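Side-chain contacts in alpha-glucosidase (Bacteroides thetaiotaomicron, PDB 5XFM), which hydrolyses beta-L-arabinopyranosides and alpha-galactosides as a bifunctional, probably calcium-dependent glycoside hydrolase of family 97: residues Gln15-Lys20 with Leu99-Glu104; Thr59-Phe64 with Pro129-Lys134; Arg86-Asn91 with Val277-Val282; Pro149-Thr154 with Gly202-Val207; Gly213-Tyr218 with Ser283-Thr288. The protein carries 1 engineered substitution. One frame throughout, in Å; residues are numbered along the deposited sequence.

Contact 1 of 5, residues Gln15-Lys20 with Leu99-Glu104; sequences QDVVVK and LTCHLE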
# COMPACT_ATOMS: atom_id res chain seq x y z
N GLN A 15 19.31 -12.09 -27.56
CA GLN A 15 19.16 -10.83 -26.85
C GLN A 15 19.95 -9.70 -27.52
O GLN A 15 21.10 -9.88 -27.93
CB GLN A 15 19.58 -10.97 -25.38
CG GLN A 15 21.07 -11.13 -25.14
CD GLN A 15 21.53 -12.56 -25.26
OE1 GLN A 15 20.76 -13.44 -25.66
NE2 GLN A 15 22.79 -12.81 -24.93
N ASP A 16 19.30 -8.55 -27.65
CA ASP A 16 19.95 -7.39 -28.23
C ASP A 16 20.94 -6.76 -27.26
O ASP A 16 22.01 -6.31 -27.67
CB ASP A 16 18.90 -6.36 -28.66
CG ASP A 16 18.00 -6.89 -29.76
OD1 ASP A 16 18.52 -7.50 -30.71
OD2 ASP A 16 16.77 -6.69 -29.67
N VAL A 17 20.58 -6.75 -25.98
CA VAL A 17 21.40 -6.14 -24.95
C VAL A 17 20.97 -6.66 -23.57
O VAL A 17 19.83 -7.07 -23.39
CB VAL A 17 21.28 -4.59 -24.99
CG1 VAL A 17 19.85 -4.17 -24.69
CG2 VAL A 17 22.26 -3.93 -24.03
N VAL A 18 21.89 -6.64 -22.61
CA VAL A 18 21.62 -7.12 -21.26
C VAL A 18 22.02 -6.07 -20.22
O VAL A 18 23.07 -5.44 -20.34
CB VAL A 18 22.38 -8.44 -20.99
CG1 VAL A 18 22.37 -8.78 -19.50
CG2 VAL A 18 21.78 -9.58 -21.79
N VAL A 19 21.18 -5.88 -19.21
CA VAL A 19 21.51 -4.99 -18.10
C VAL A 19 21.40 -5.74 -16.78
O VAL A 19 20.48 -6.53 -16.59
CB VAL A 19 20.61 -3.73 -18.09
CG1 VAL A 19 19.14 -4.12 -18.03
CG2 VAL A 19 20.97 -2.81 -16.93
N LYS A 20 22.35 -5.51 -15.88
CA LYS A 20 22.42 -6.23 -14.61
C LYS A 20 22.30 -5.30 -13.40
O LYS A 20 22.60 -4.11 -13.48
CB LYS A 20 23.73 -7.01 -14.51
CG LYS A 20 24.03 -7.87 -15.73
CD LYS A 20 25.41 -8.50 -15.63
CE LYS A 20 25.71 -9.38 -16.83
NZ LYS A 20 27.00 -10.11 -16.66
N LEU A 99 19.58 1.21 -18.21
CA LEU A 99 19.65 0.94 -19.64
C LEU A 99 18.61 1.77 -20.39
O LEU A 99 17.43 1.64 -20.13
CB LEU A 99 19.44 -0.54 -19.92
CG LEU A 99 19.31 -0.91 -21.40
CD1 LEU A 99 20.61 -0.58 -22.14
CD2 LEU A 99 18.93 -2.37 -21.57
N THR A 100 19.05 2.61 -21.31
CA THR A 100 18.13 3.35 -22.15
C THR A 100 18.13 2.78 -23.56
O THR A 100 19.16 2.73 -24.22
CB THR A 100 18.47 4.86 -22.21
OG1 THR A 100 18.49 5.41 -20.89
CG2 THR A 100 17.42 5.60 -23.04
N CYS A 101 16.97 2.30 -23.98
CA CYS A 101 16.79 1.73 -25.31
C CYS A 101 16.02 2.67 -26.23
O CYS A 101 14.96 3.18 -25.86
CB CYS A 101 16.08 0.38 -25.21
SG CYS A 101 17.03 -0.86 -24.30
N HIS A 102 16.56 2.89 -27.42
CA HIS A 102 15.90 3.72 -28.42
C HIS A 102 15.28 2.87 -29.50
O HIS A 102 15.98 2.22 -30.27
CB HIS A 102 16.88 4.74 -29.01
CG HIS A 102 17.41 5.72 -28.02
ND1 HIS A 102 18.52 5.47 -27.24
CD2 HIS A 102 16.99 6.96 -27.68
CE1 HIS A 102 18.75 6.52 -26.46
NE2 HIS A 102 17.84 7.43 -26.71
N LEU A 103 13.95 2.88 -29.55
CA LEU A 103 13.19 2.05 -30.47
C LEU A 103 12.56 2.87 -31.59
O LEU A 103 12.25 4.05 -31.41
CB LEU A 103 12.10 1.27 -29.74
CG LEU A 103 12.49 0.44 -28.52
CD1 LEU A 103 11.24 -0.19 -27.91
CD2 LEU A 103 13.49 -0.61 -28.91
N GLU A 104 12.33 2.21 -32.72
CA GLU A 104 11.70 2.83 -33.87
C GLU A 104 10.74 1.84 -34.52
O GLU A 104 11.06 0.66 -34.63
CB GLU A 104 12.77 3.29 -34.86
CG GLU A 104 12.38 4.44 -35.75
CD GLU A 104 13.55 4.99 -36.55
OE1 GLU A 104 14.49 5.55 -35.93
OE2 GLU A 104 13.55 4.86 -37.79

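Contact 2 of 5, residues Thr59-Phe64 with Pro129-Lys134; sequences TNIGDF and PHQGGK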
# COMPACT_ATOMS: atom_id res chain seq x y z
N THR A 59 -0.78 3.68 -29.77
CA THR A 59 -0.85 5.11 -29.53
C THR A 59 -1.51 5.88 -30.70
O THR A 59 -1.37 5.50 -31.86
CB THR A 59 0.59 5.62 -29.28
OG1 THR A 59 0.96 5.42 -27.91
CG2 THR A 59 0.76 7.05 -29.65
N ASN A 60 -2.18 7.00 -30.40
CA ASN A 60 -2.86 7.78 -31.43
C ASN A 60 -1.94 8.63 -32.30
O ASN A 60 -2.40 9.38 -33.15
CB ASN A 60 -3.92 8.69 -30.79
CG ASN A 60 -3.31 9.88 -30.05
OD1 ASN A 60 -2.14 9.87 -29.68
ND2 ASN A 60 -4.12 10.91 -29.84
N ILE A 61 -0.63 8.52 -32.09
CA ILE A 61 0.32 9.10 -33.03
C ILE A 61 1.14 8.00 -33.70
O ILE A 61 1.99 8.28 -34.55
CB ILE A 61 1.28 10.12 -32.37
CG1 ILE A 61 2.31 9.41 -31.50
CG2 ILE A 61 0.50 11.17 -31.59
CD1 ILE A 61 3.55 10.23 -31.21
N GLY A 62 0.90 6.75 -33.31
CA GLY A 62 1.66 5.64 -33.88
C GLY A 62 1.58 4.34 -33.09
O GLY A 62 1.20 4.32 -31.92
N ASP A 63 1.93 3.24 -33.74
CA ASP A 63 1.90 1.97 -33.04
C ASP A 63 3.30 1.44 -32.78
O ASP A 63 4.16 1.41 -33.67
CB ASP A 63 1.06 0.95 -33.80
CG ASP A 63 -0.43 1.27 -33.73
OD1 ASP A 63 -0.78 2.36 -33.21
OD2 ASP A 63 -1.24 0.42 -34.15
N PHE A 64 3.53 1.04 -31.54
CA PHE A 64 4.80 0.53 -31.06
C PHE A 64 4.57 -0.85 -30.44
O PHE A 64 4.97 -1.14 -29.32
CB PHE A 64 5.38 1.50 -30.04
CG PHE A 64 5.52 2.90 -30.56
CD1 PHE A 64 6.55 3.24 -31.42
CD2 PHE A 64 4.60 3.87 -30.22
CE1 PHE A 64 6.66 4.53 -31.91
CE2 PHE A 64 4.70 5.16 -30.70
CZ PHE A 64 5.73 5.49 -31.54
N PRO A 129 8.93 11.21 -27.37
CA PRO A 129 9.43 12.55 -27.70
C PRO A 129 8.42 13.36 -28.50
O PRO A 129 7.44 12.80 -28.99
CB PRO A 129 10.68 12.25 -28.54
CG PRO A 129 10.31 10.98 -29.25
CD PRO A 129 9.46 10.18 -28.28
N HIS A 130 8.65 14.66 -28.62
CA HIS A 130 7.90 15.47 -29.57
C HIS A 130 8.28 15.05 -31.00
O HIS A 130 9.45 15.08 -31.36
CB HIS A 130 8.18 16.96 -29.38
CG HIS A 130 7.32 17.85 -30.22
ND1 HIS A 130 7.54 18.05 -31.56
CD2 HIS A 130 6.26 18.63 -29.90
CE1 HIS A 130 6.64 18.89 -32.04
NE2 HIS A 130 5.85 19.26 -31.05
N GLN A 131 7.28 14.67 -31.80
CA GLN A 131 7.55 14.17 -33.15
C GLN A 131 6.30 14.22 -34.03
O GLN A 131 5.18 14.21 -33.52
CB GLN A 131 8.08 12.74 -33.09
CG GLN A 131 7.03 11.70 -32.72
CD GLN A 131 7.62 10.31 -32.58
OE1 GLN A 131 8.34 9.84 -33.46
NE2 GLN A 131 7.31 9.64 -31.47
N GLY A 132 6.51 14.28 -35.34
CA GLY A 132 5.41 14.33 -36.29
C GLY A 132 4.54 15.57 -36.17
O GLY A 132 3.39 15.57 -36.60
N GLY A 133 5.09 16.62 -35.57
CA GLY A 133 4.33 17.84 -35.36
C GLY A 133 3.28 17.65 -34.27
O GLY A 133 2.31 18.41 -34.19
N LYS A 134 3.46 16.62 -33.45
CA LYS A 134 2.52 16.31 -32.39
C LYS A 134 3.04 16.82 -31.05
O LYS A 134 4.21 16.63 -30.73
CB LYS A 134 2.27 14.80 -32.32
CG LYS A 134 2.02 14.14 -33.67
CD LYS A 134 0.87 14.78 -34.44
CE LYS A 134 -0.45 14.58 -33.73
NZ LYS A 134 -1.58 14.98 -34.62

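Contact 3 of 5, residues Arg86-Asn91 with Val277-Val282; sequences RIKVSN and VPWDVV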
# COMPACT_ATOMS: atom_id res chain seq x y z
N ARG A 86 7.42 8.31 6.47
CA ARG A 86 6.13 7.64 6.22
C ARG A 86 6.23 6.34 5.42
O ARG A 86 5.24 5.90 4.83
CB ARG A 86 5.18 8.59 5.50
CG ARG A 86 4.82 9.85 6.28
CD ARG A 86 4.34 10.95 5.33
NE ARG A 86 5.46 11.57 4.62
CZ ARG A 86 5.39 12.05 3.38
NH1 ARG A 86 4.26 11.98 2.70
NH2 ARG A 86 6.47 12.59 2.83
N ILE A 87 7.42 5.73 5.37
CA ILE A 87 7.57 4.42 4.74
C ILE A 87 8.35 3.49 5.68
O ILE A 87 8.64 3.87 6.81
CB ILE A 87 8.29 4.49 3.36
CG1 ILE A 87 9.73 4.96 3.51
CG2 ILE A 87 7.53 5.40 2.40
CD1 ILE A 87 10.58 4.70 2.28
N LYS A 88 8.68 2.29 5.20
CA LYS A 88 9.30 1.25 6.03
C LYS A 88 10.74 1.54 6.48
O LYS A 88 11.25 0.87 7.37
CB LYS A 88 9.27 -0.09 5.27
CG LYS A 88 10.17 -0.11 4.05
CD LYS A 88 10.05 -1.41 3.27
CE LYS A 88 8.80 -1.43 2.38
NZ LYS A 88 8.82 -2.57 1.42
N VAL A 89 11.39 2.51 5.85
CA VAL A 89 12.77 2.85 6.19
C VAL A 89 12.96 4.35 6.00
O VAL A 89 12.28 4.95 5.17
CB VAL A 89 13.78 2.05 5.31
CG1 VAL A 89 13.60 2.40 3.84
CG2 VAL A 89 15.21 2.29 5.76
N SER A 90 13.85 4.97 6.77
CA SER A 90 13.97 6.44 6.73
C SER A 90 15.13 6.96 5.85
O SER A 90 15.14 8.13 5.47
CB SER A 90 14.11 6.99 8.15
OG SER A 90 15.33 6.64 8.75
N ASN A 91 16.08 6.10 5.52
CA ASN A 91 17.22 6.50 4.69
C ASN A 91 17.54 5.45 3.64
O ASN A 91 17.72 4.28 3.96
CB ASN A 91 18.45 6.79 5.54
CG ASN A 91 18.36 8.11 6.26
OD1 ASN A 91 18.72 9.16 5.72
ND2 ASN A 91 17.87 8.08 7.50
N VAL A 277 11.45 0.14 -4.17
CA VAL A 277 11.28 0.58 -5.55
C VAL A 277 10.06 1.51 -5.81
O VAL A 277 10.13 2.33 -6.72
CB VAL A 277 11.25 -0.63 -6.53
CG1 VAL A 277 9.93 -1.39 -6.46
CG2 VAL A 277 11.56 -0.19 -7.96
N PRO A 278 8.97 1.44 -5.00
CA PRO A 278 7.96 2.47 -5.28
C PRO A 278 8.47 3.90 -5.09
O PRO A 278 7.93 4.83 -5.68
CB PRO A 278 6.86 2.17 -4.25
CG PRO A 278 7.04 0.75 -3.90
CD PRO A 278 8.49 0.47 -3.99
N TRP A 279 9.50 4.06 -4.26
CA TRP A 279 10.04 5.38 -3.95
C TRP A 279 11.41 5.63 -4.62
O TRP A 279 11.86 6.77 -4.71
CB TRP A 279 10.12 5.54 -2.43
CG TRP A 279 8.79 5.22 -1.80
CD1 TRP A 279 7.70 6.04 -1.74
CD2 TRP A 279 8.39 3.98 -1.19
NE1 TRP A 279 6.66 5.40 -1.12
CE2 TRP A 279 7.06 4.13 -0.77
CE3 TRP A 279 9.04 2.77 -0.95
CZ2 TRP A 279 6.36 3.12 -0.12
CZ3 TRP A 279 8.34 1.75 -0.31
CH2 TRP A 279 7.02 1.94 0.10
N ASP A 280 12.06 4.58 -5.12
CA ASP A 280 13.38 4.72 -5.74
C ASP A 280 13.38 5.59 -7.00
O ASP A 280 14.34 6.30 -7.27
CB ASP A 280 13.96 3.36 -6.11
CG ASP A 280 14.50 2.60 -4.92
OD1 ASP A 280 14.67 3.22 -3.83
OD2 ASP A 280 14.77 1.39 -5.07
N VAL A 281 12.29 5.54 -7.75
CA VAL A 281 12.27 6.16 -9.07
C VAL A 281 11.29 7.32 -9.21
O VAL A 281 10.99 7.74 -10.32
CB VAL A 281 11.95 5.10 -10.15
CG1 VAL A 281 13.05 4.04 -10.19
CG2 VAL A 281 10.62 4.44 -9.86
N VAL A 282 10.80 7.84 -8.08
CA VAL A 282 9.94 9.02 -8.10
C VAL A 282 10.49 10.15 -7.22
O VAL A 282 11.31 9.92 -6.33
CB VAL A 282 8.49 8.68 -7.64
CG1 VAL A 282 7.93 7.54 -8.49
CG2 VAL A 282 8.46 8.31 -6.17

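Contact 4 of 5, residues Pro149-Thr154 with Gly202-Val207; sequences PEQTTT and GNDGWV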
# COMPACT_ATOMS: atom_id res chain seq x y z
N PRO A 149 7.47 -18.50 -15.55
CA PRO A 149 7.73 -19.94 -15.74
C PRO A 149 6.51 -20.77 -15.39
O PRO A 149 5.75 -20.44 -14.47
CB PRO A 149 8.88 -20.22 -14.79
CG PRO A 149 9.57 -18.92 -14.64
CD PRO A 149 8.50 -17.87 -14.70
N GLU A 150 6.35 -21.87 -16.12
CA GLU A 150 5.22 -22.79 -16.03
C GLU A 150 4.79 -23.14 -14.60
O GLU A 150 3.60 -23.22 -14.31
CB GLU A 150 5.57 -24.04 -16.82
CG GLU A 150 5.15 -23.90 -18.27
CD GLU A 150 5.50 -25.10 -19.12
OE1 GLU A 150 5.57 -26.22 -18.58
OE2 GLU A 150 5.74 -24.91 -20.34
N GLN A 151 5.75 -23.37 -13.72
CA GLN A 151 5.45 -23.88 -12.39
C GLN A 151 5.05 -22.77 -11.41
O GLN A 151 4.92 -23.01 -10.21
CB GLN A 151 6.65 -24.65 -11.82
CG GLN A 151 7.83 -23.79 -11.41
CD GLN A 151 8.71 -23.34 -12.57
OE1 GLN A 151 8.30 -23.39 -13.74
NE2 GLN A 151 9.92 -22.90 -12.26
N THR A 152 4.88 -21.56 -11.92
CA THR A 152 4.64 -20.39 -11.08
C THR A 152 3.25 -20.41 -10.44
O THR A 152 2.25 -20.62 -11.13
CB THR A 152 4.78 -19.08 -11.87
OG1 THR A 152 6.10 -18.98 -12.41
CG2 THR A 152 4.48 -17.89 -10.98
N THR A 153 3.18 -20.17 -9.13
CA THR A 153 1.88 -19.97 -8.48
C THR A 153 1.68 -18.50 -8.06
O THR A 153 2.62 -17.70 -8.07
CB THR A 153 1.69 -20.89 -7.26
OG1 THR A 153 2.81 -20.76 -6.37
CG2 THR A 153 1.56 -22.33 -7.71
N THR A 154 0.45 -18.15 -7.71
CA THR A 154 0.09 -16.74 -7.55
C THR A 154 -0.61 -16.41 -6.22
O THR A 154 -1.29 -17.25 -5.64
CB THR A 154 -0.84 -16.29 -8.70
OG1 THR A 154 -2.17 -16.76 -8.45
CG2 THR A 154 -0.37 -16.85 -10.04
N GLY A 202 8.09 -21.38 -8.31
CA GLY A 202 8.43 -22.72 -7.90
C GLY A 202 9.33 -22.69 -6.69
O GLY A 202 8.94 -22.21 -5.62
N ASN A 203 10.55 -23.18 -6.86
CA ASN A 203 11.54 -23.16 -5.79
C ASN A 203 12.63 -22.12 -6.04
O ASN A 203 13.58 -22.01 -5.27
CB ASN A 203 12.15 -24.55 -5.60
CG ASN A 203 11.10 -25.60 -5.29
OD1 ASN A 203 10.95 -26.58 -6.01
ND2 ASN A 203 10.33 -25.37 -4.23
N ASP A 204 12.50 -21.37 -7.14
CA ASP A 204 13.52 -20.40 -7.51
C ASP A 204 13.24 -18.98 -7.00
O ASP A 204 13.82 -18.02 -7.51
CB ASP A 204 13.69 -20.36 -9.02
CG ASP A 204 13.90 -21.74 -9.61
OD1 ASP A 204 14.61 -22.54 -8.98
OD2 ASP A 204 13.38 -22.00 -10.72
N GLY A 205 12.38 -18.85 -5.99
CA GLY A 205 12.14 -17.55 -5.38
C GLY A 205 10.83 -16.84 -5.67
O GLY A 205 9.79 -17.47 -5.83
N TRP A 206 10.88 -15.51 -5.69
CA TRP A 206 9.67 -14.69 -5.69
C TRP A 206 9.74 -13.48 -6.61
O TRP A 206 10.80 -12.87 -6.80
CB TRP A 206 9.35 -14.22 -4.26
CG TRP A 206 9.26 -15.33 -3.25
CD1 TRP A 206 10.30 -15.92 -2.58
CD2 TRP A 206 8.07 -15.98 -2.79
NE1 TRP A 206 9.82 -16.89 -1.74
CE2 TRP A 206 8.46 -16.95 -1.85
CE3 TRP A 206 6.71 -15.83 -3.09
CZ2 TRP A 206 7.53 -17.77 -1.19
CZ3 TRP A 206 5.79 -16.64 -2.44
CH2 TRP A 206 6.21 -17.60 -1.51
N VAL A 207 8.58 -13.11 -7.15
CA VAL A 207 8.43 -11.91 -7.97
C VAL A 207 7.19 -11.09 -7.55
O VAL A 207 6.10 -11.63 -7.44
CB VAL A 207 8.30 -12.27 -9.46
CG1 VAL A 207 7.95 -11.03 -10.27
CG2 VAL A 207 9.60 -12.92 -9.97
O HOH W 1 4.92 -22.32 -7.51

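Contact 5 of 5, residues Gly213-Tyr218 with Ser283-Thr288; sequences GVDSRY and SPLYET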
# COMPACT_ATOMS: atom_id res chain seq x y z
N GLY A 213 4.64 5.98 -9.45
CA GLY A 213 4.76 7.25 -10.13
C GLY A 213 3.55 7.56 -10.97
O GLY A 213 3.64 8.25 -11.98
N VAL A 214 2.40 7.04 -10.56
CA VAL A 214 1.14 7.41 -11.19
C VAL A 214 0.57 8.69 -10.57
O VAL A 214 0.29 8.75 -9.37
CB VAL A 214 0.09 6.30 -11.08
CG1 VAL A 214 -1.27 6.78 -11.60
CG2 VAL A 214 0.56 5.05 -11.81
N ASP A 215 0.41 9.71 -11.40
CA ASP A 215 -0.20 10.95 -10.96
C ASP A 215 -1.22 11.39 -11.99
O ASP A 215 -1.73 10.57 -12.75
CB ASP A 215 0.85 12.04 -10.72
CG ASP A 215 1.80 12.22 -11.90
OD1 ASP A 215 1.37 12.16 -13.08
OD2 ASP A 215 3.01 12.45 -11.65
N SER A 216 -1.47 12.69 -12.05
CA SER A 216 -2.50 13.23 -12.92
C SER A 216 -2.22 12.97 -14.41
O SER A 216 -3.12 13.11 -15.24
CB SER A 216 -2.67 14.73 -12.66
OG SER A 216 -1.52 15.47 -13.03
N ARG A 217 -0.99 12.62 -14.75
CA ARG A 217 -0.59 12.47 -16.15
C ARG A 217 -0.88 11.08 -16.73
O ARG A 217 -0.55 10.81 -17.88
CB ARG A 217 0.89 12.81 -16.31
CG ARG A 217 1.16 14.31 -16.34
CD ARG A 217 2.62 14.66 -16.10
NE ARG A 217 3.05 14.31 -14.75
CZ ARG A 217 4.32 14.17 -14.37
NH1 ARG A 217 5.29 14.36 -15.26
NH2 ARG A 217 4.61 13.84 -13.12
N TYR A 218 -1.52 10.20 -15.96
CA TYR A 218 -1.83 8.87 -16.46
C TYR A 218 -3.02 8.28 -15.73
O TYR A 218 -3.60 8.91 -14.85
CB TYR A 218 -0.61 7.96 -16.32
CG TYR A 218 -0.36 6.99 -17.47
CD1 TYR A 218 0.24 7.42 -18.65
CD2 TYR A 218 -0.66 5.63 -17.35
CE1 TYR A 218 0.51 6.55 -19.69
CE2 TYR A 218 -0.40 4.74 -18.39
CZ TYR A 218 0.19 5.21 -19.56
OH TYR A 218 0.46 4.34 -20.59
N SER A 283 10.01 11.37 -7.47
CA SER A 283 10.43 12.54 -6.70
C SER A 283 9.22 13.35 -6.25
O SER A 283 8.16 13.27 -6.86
CB SER A 283 11.37 13.41 -7.54
OG SER A 283 12.36 12.61 -8.17
N PRO A 284 9.37 14.15 -5.17
CA PRO A 284 8.30 15.04 -4.72
C PRO A 284 7.83 15.99 -5.82
O PRO A 284 8.65 16.52 -6.56
CB PRO A 284 8.95 15.82 -3.57
CG PRO A 284 9.94 14.86 -3.01
CD PRO A 284 10.48 14.09 -4.19
N LEU A 285 6.52 16.19 -5.91
CA LEU A 285 5.94 17.05 -6.94
C LEU A 285 5.72 18.47 -6.41
O LEU A 285 5.42 19.39 -7.18
CB LEU A 285 4.64 16.46 -7.46
CG LEU A 285 4.86 15.21 -8.32
CD1 LEU A 285 3.57 14.44 -8.53
CD2 LEU A 285 5.51 15.56 -9.66
N TYR A 286 5.87 18.64 -5.10
CA TYR A 286 5.91 19.98 -4.51
C TYR A 286 6.63 19.96 -3.17
O TYR A 286 6.89 18.90 -2.59
CB TYR A 286 4.51 20.60 -4.37
CG TYR A 286 3.44 19.75 -3.71
CD1 TYR A 286 2.61 18.94 -4.47
CD2 TYR A 286 3.23 19.80 -2.33
CE1 TYR A 286 1.62 18.18 -3.88
CE2 TYR A 286 2.23 19.04 -1.73
CZ TYR A 286 1.43 18.23 -2.52
OH TYR A 286 0.44 17.46 -1.95
N GLU A 287 7.03 21.15 -2.73
CA GLU A 287 7.70 21.34 -1.46
C GLU A 287 6.64 21.81 -0.47
O GLU A 287 5.69 22.50 -0.86
CB GLU A 287 8.82 22.38 -1.60
CG GLU A 287 10.02 21.96 -2.46
CD GLU A 287 10.94 20.93 -1.81
OE1 GLU A 287 12.14 21.23 -1.63
OE2 GLU A 287 10.48 19.80 -1.52
N THR A 288 6.75 21.41 0.79
CA THR A 288 5.80 21.89 1.77
C THR A 288 6.44 22.84 2.78
O THR A 288 7.61 22.71 3.11
CB THR A 288 5.12 20.73 2.52
OG1 THR A 288 4.06 21.24 3.34
CG2 THR A 288 6.12 19.98 3.39

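Contact 1 of 5, residues Gln15-Lys20 with Leu99-Glu104
Asp16 OD2, gripped by the backbone N-H groups of Val32 and Gln33, fixes the chain just ahead of Val17, whose methyls meet Leu99. Strands 17-20 and 99-104 belong to two facing antiparallel sheets, their axes 8.7 Å apart at closest, and the two segments meet through side chains. Val17 and Leu99 come tip to tip, Val17 CG1 lying 3.7 Å from Leu99 CD2. Leu99 holds its CG anti to the backbone N (chi1 172°), which carries CD2 between the two valines: Val19 CG1 is 4.0 Å from that Leu99 CD2. Closer to the backbones, Val19 CB rests 3.9 Å from Leu99 CB. Cys101 extends the apolar row, its SG 4.4 Å from Val17 CG1. Valine suits these alternate strand positions because its beta-branched methyls sit close to the main chain, while the longer leucine spans the gap. Cohesion is therefore dispersive, as in a beta-sandwich core, with polar holds on both sides: Asp16 OD2 before Val17, Asn97 ND2 on Lys20 O after Val19.

Contact 2 of 5, residues Thr59-Phe64 with Pro129-Lys134
A tight two-residue hairpin turn carries Ile61, and its side chain packs against Gln131 and Lys134 of the connection between strands 121-128 and 136-147. The hairpin joins strands 47-59 and 62-64 by a type I turn from Thr59 to Gly62, closed by Gly62 N to Thr59 O at 3.0 Å. Across from it, a type I' turn runs from Gln131 to Lys134; its central residues Gly132 and Gly133 both take the positive phi that this turn needs and that glycine adopts easily. Ile61 works with both of its branches. With CG1 set between the backbone N and the carbonyl carbon (chi1 73°), the Ile61 and Gln131 side chains cross at about a right angle, Ile61 CD1 3.8 Å from Gln131 NE2. The other branch, CG2, slides along Lys134 in the opposite sense, 3.9 Å from its CG. Phe64 CZ approaches Gln131 NE2 more loosely, at 4.4 Å. The amide of Gln131 is held from beyond the contact, OE1 accepting from Lys110 N. Replacing Ile61 by an alanine would probably open a gap between the two turns and leave the Lys134 methylenes without their apolar neighbour. Lys134 thus gives its methylenes to the packing, while Gln131 gives CG and the amide NE2 and keeps its OE1 for Lys110.

Contact 3 of 5, residues Arg86-Asn91 with Val277-Val282
Ile87 lays its CG2 methyl over one face of the Trp279 indole, a CH-pi contact in which the methyl carbon stands 3.8 Å from the centroid of the five-membered ring and 25° off its normal. The nearest ring atom is CE2, 3.4 Å from Ile87 CG2. A second branch, CD1, lies 4.1 Å from Trp279 CE3. Lys88 adds a lesser touch, its CE 4.2 Å from Trp279 CZ3. The opposite face of the indole is covered by Pro278 CB, centred 3.8 Å above the plane, and the flat ring is thereby sandwiched between two aliphatic groups. Trp279 projects from the short helix 277-280, which follows strand 256-266 and helix 270-274, whereas Ile87 and Lys88 lie in the loop joining strands 69-83 and 91-104. Glu442 OE1 takes the hydrogen bond from Trp279 NE1, which helps to fix the turn of the ring about its CB-CG bond. Tryptophan suits the place, with a broad face for Ile87 and an N-H for Glu442. A leucine here would probably leave Glu442 OE1 without this donor and Ile87 CG2 without a flat surface to pack on. The Lys88 ammonium is gripped by three carbonyl oxygens, those of Val273, Thr275 and Thr483.

Contact 4 of 5, residues Pro149-Thr154 with Gly202-Val207
Gln151 and Asp204 bring their side chains together at about a right angle, the amide plane of one turned 89° against the carboxylate plane of the other. Gln151 NE2 is 3.9 Å from Asp204 OD2, a loose polar approach at the protein surface, where a long amide and an acid can both live comfortably. The Gln151 chain is bent at chi2 (-80°), which swings its amide round toward Asp204 while its CG stays low over the backbone of Gly202. There the packing is closest: Gln151 CG lies 3.7 Å from Gly202 CA. Glycine suits this place on two counts: it adopts the positive phi easily, and a beta carbon would come within 2.7 Å of Gln151 CG, a clash. Beside this seat a water stitches the segments together. It donates to Gln151 O at 2.8 Å and to Thr153 OG1 at 2.9 Å, and accepts a weak bond from Gly202 N at 3.4 Å. Thr153 OG1 also pairs with Asp180. Gln151 is presented by a type I turn from Pro149 to Thr152, in which Pro149 O accepts from Thr152 N at 2.9 Å. The topology is that of a type I turn leading into strand 153-156 and packed on the loop that joins strands 197-200 and 206-212, a beta-hairpin of the same antiparallel sheet of the N-terminal sandwich.

Contact 5 of 5, residues Gly213-Tyr218 with Ser283-Thr288
An Asx turn at Asp215, set within the type I turn from Asp215 to Tyr218, offers its carboxylate and the guanidinium of Arg217 to the branched end of Leu285. In the turn, Arg217 N donates to Asp215 OD1 at 2.9 Å, nearly straight at 163°, and meets that oxygen on its anti side. With its CG between the backbone N and the carbonyl carbon (chi1 51°), Asp215 curls back over the turn to receive it. The second oxygen serves the salt bridge: Arg217 NH2 lies 2.6 Å from Asp215 OD2, on the syn side and 24° out of the carboxylate plane. A weak bond from Arg217 NE to Asp215 OD1 at 3.2 Å adds to the clasp. Leu285 crosses this ion pair obliquely, one methyl for each partner. Its CD1 is 3.7 Å from Asp215 OD2, and its CD2 is 4.0 Å from Arg217 NH2. Leu285 comes from the chain leading out of helix 277-280 toward strand 295-299, and its backbone is hydrogen-bonded to that of Met444. Aspartate suits the turn because its short side chain reaches the backbone N two residues on; arginine suits its place because its long guanidinium can fold back onto the same carboxylate. With Glu417 also touching Asp215, the guanidinium probably offsets the gathered negative charge; Leu285 covers only part of the pair, and the Arg217 side remains largely open to solvent.

Overall arrangement
Contacts 3 and 5 form one continuous region, their centres about 14 Å apart and Val282 CG1 touching Gly213 CA at 3.6 Å. Both also meet helix 441-444 on the barrel side, through Glu442 and Met444. Beyond that helix, Arg86 NH1 bonds the carbonyls of Tyr445 and Tyr448, and strand 448-451 leads directly to Glu452, which binds calcium together with Glu174 and Glu458. Contacts 1 and 2 lie well out in the N-terminal sandwich, their centres about 21 Å apart and nearest atoms about 5 Å. Contact 4 occupies another edge of that sandwich, with its centre about 25 Å from that of contact 1 and about 38 Å from that of contact 2.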